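Long-range contact in probable transcriptional regulatory protein, Rv1404 (Mycobacterium tuberculosis, PDB 2NYX), which probably binds DNA and regulates transcription as a member of the MarR family of winged helix-turn-helix proteins: residues D90-P95 and L102-K107. Numbering follows the deposited sequence.
Sequences DRLPHP and LAALTK
D90 and L92 pair antiparallel with A104 and L102 through four backbone hydrogen bonds, from L102 N to L92 O (2.7 Å) up to A104 N to D90 O (3.0 Å); R91 and A103 form the non-hydrogen-bonded pair between them. On the face shared by L92, L102 and A104, L92 CD1 packs on A104 CB at 3.5 Å. The two methyls of L102 have different partners: CD1 meets the edge of the H94 ring at CD2 (3.6 Å), close to the ring plane, while CD2 touches P95 CD. P95 CD also sits above one face of that imidazole, toward its rim, and the ring's ND1 is hydrogen-bonded to S97 O in the connecting loop. On the other face, R91 has CG beside its backbone N (chi1 -47°) and bends again at chi2 and chi3, which brings the guanidinium edge to L102 O; NH1 adds a second, weak bond (3.0 Å, 121°) to this oxygen, which already accepts L92 N, and another weak one to L101 O. These strands form the beta hairpin, or wing, of the winged helix-turn-helix fold. P59 touches L92, L102 and A104, R91 packs on helix 73-85, L105 turns to helix 45-57, and strand 60-61 pairs with the far edge of 102-105.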
loop_
_atom_site.group_PDB
_atom_site.type_symbol
_atom_site.label_atom_id
_atom_site.label_comp_id
_atom_site.label_asym_id
_atom_site.label_seq_id
_atom_site.Cartn_x
_atom_site.Cartn_y
_atom_site.Cartn_z
ATOM N N ASP B 90 11.471 7.257 -18.578
ATOM C CA ASP B 90 11.699 7.803 -19.907
ATOM C C ASP B 90 10.473 7.590 -20.796
ATOM O O ASP B 90 9.783 6.576 -20.679
ATOM C CB ASP B 90 12.885 7.103 -20.555
ATOM C CG ASP B 90 14.218 7.788 -20.268
ATOM O OD1 ASP B 90 14.245 9.028 -20.052
ATOM O OD2 ASP B 90 15.255 7.079 -20.291
ATOM N N ARG B 91 10.197 8.544 -21.681
ATOM C CA ARG B 91 9.193 8.340 -22.726
ATOM C C ARG B 91 9.878 7.840 -24.006
ATOM O O ARG B 91 10.845 8.439 -24.464
ATOM C CB ARG B 91 8.404 9.626 -22.991
ATOM C CG ARG B 91 7.890 10.345 -21.743
ATOM C CD ARG B 91 6.804 9.556 -20.990
ATOM N NE ARG B 91 5.458 9.918 -21.443
ATOM C CZ ARG B 91 4.634 9.095 -22.085
ATOM N NH1 ARG B 91 5.003 7.845 -22.341
ATOM N NH2 ARG B 91 3.439 9.519 -22.469
ATOM N N LEU B 92 9.390 6.741 -24.569
ATOM C CA LEU B 92 10.018 6.136 -25.742
ATOM C C LEU B 92 9.082 6.099 -26.954
ATOM O O LEU B 92 7.871 6.003 -26.783
ATOM C CB LEU B 92 10.479 4.706 -25.437
ATOM C CG LEU B 92 11.192 4.327 -24.140
ATOM C CD1 LEU B 92 11.281 2.817 -24.071
ATOM C CD2 LEU B 92 12.567 4.951 -24.023
ATOM N N PRO B 93 9.642 6.143 -28.185
ATOM C CA PRO B 93 8.819 6.063 -29.390
ATOM C C PRO B 93 8.124 4.712 -29.497
ATOM O O PRO B 93 8.688 3.695 -29.091
ATOM C CB PRO B 93 9.840 6.216 -30.524
ATOM C CG PRO B 93 11.015 6.863 -29.903
ATOM C CD PRO B 93 11.068 6.263 -28.531
ATOM N N HIS B 94 6.900 4.702 -30.017
ATOM C CA HIS B 94 6.176 3.451 -30.205
ATOM C C HIS B 94 6.829 2.669 -31.354
ATOM O O HIS B 94 7.101 3.247 -32.406
ATOM C CB HIS B 94 4.688 3.721 -30.473
ATOM C CG HIS B 94 3.868 2.480 -30.641
ATOM N ND1 HIS B 94 3.631 1.905 -31.872
ATOM C CD2 HIS B 94 3.240 1.698 -29.735
ATOM C CE1 HIS B 94 2.894 0.821 -31.715
ATOM N NE2 HIS B 94 2.641 0.674 -30.428
ATOM N N PRO B 95 7.087 1.361 -31.151
ATOM C CA PRO B 95 7.792 0.508 -32.118
ATOM C C PRO B 95 7.186 0.489 -33.525
ATOM O O PRO B 95 7.927 0.607 -34.501
ATOM C CB PRO B 95 7.707 -0.888 -31.486
ATOM C CG PRO B 95 6.612 -0.798 -30.480
ATOM C CD PRO B 95 6.701 0.594 -29.956
ATOM N N LEU B 102 5.519 5.585 -25.504
ATOM C CA LEU B 102 5.584 4.538 -24.494
ATOM C C LEU B 102 6.269 5.044 -23.230
ATOM O O LEU B 102 7.070 5.959 -23.288
ATOM C CB LEU B 102 6.318 3.316 -25.050
ATOM C CG LEU B 102 5.501 2.127 -25.557
ATOM C CD1 LEU B 102 4.282 2.549 -26.342
ATOM C CD2 LEU B 102 6.375 1.207 -26.391
ATOM N N ALA B 103 5.932 4.457 -22.089
ATOM C CA ALA B 103 6.600 4.759 -20.820
ATOM C C ALA B 103 7.489 3.593 -20.390
ATOM O O ALA B 103 7.085 2.437 -20.457
ATOM C CB ALA B 103 5.571 5.058 -19.738
ATOM N N ALA B 104 8.693 3.894 -19.931
ATOM C CA ALA B 104 9.615 2.848 -19.493
ATOM C C ALA B 104 10.498 3.315 -18.353
ATOM O O ALA B 104 10.692 4.515 -18.157
ATOM C CB ALA B 104 10.475 2.342 -20.660
ATOM N N LEU B 105 11.030 2.354 -17.605
ATOM C CA LEU B 105 11.905 2.663 -16.488
ATOM C C LEU B 105 13.274 3.158 -16.914
ATOM O O LEU B 105 13.839 2.748 -17.921
ATOM C CB LEU B 105 12.078 1.460 -15.560
ATOM C CG LEU B 105 10.956 1.140 -14.575
ATOM C CD1 LEU B 105 11.303 -0.109 -13.792
ATOM C CD2 LEU B 105 10.685 2.320 -13.633
ATOM N N THR B 106 13.783 4.047 -16.088
ATOM C CA THR B 106 15.121 4.554 -16.132
ATOM C C THR B 106 15.979 3.705 -15.186
ATOM O O THR B 106 15.444 2.989 -14.343
ATOM C CB THR B 106 15.039 6.014 -15.699
ATOM O OG1 THR B 106 15.332 6.856 -16.820
ATOM C CG2 THR B 106 15.964 6.314 -14.577
ATOM N N LYS B 107 17.299 3.759 -15.330
ATOM C CA LYS B 107 18.196 3.000 -14.443
ATOM C C LYS B 107 17.889 3.284 -12.967
ATOM O O LYS B 107 17.754 2.366 -12.158
ATOM C CB LYS B 107 19.662 3.316 -14.740
ATOM C CG LYS B 107 20.620 2.128 -14.567
ATOM C CD LYS B 107 20.442 1.371 -13.233
ATOM C CE LYS B 107 20.792 -0.128 -13.356
ATOM N NZ LYS B 107 19.896 -0.917 -14.278
#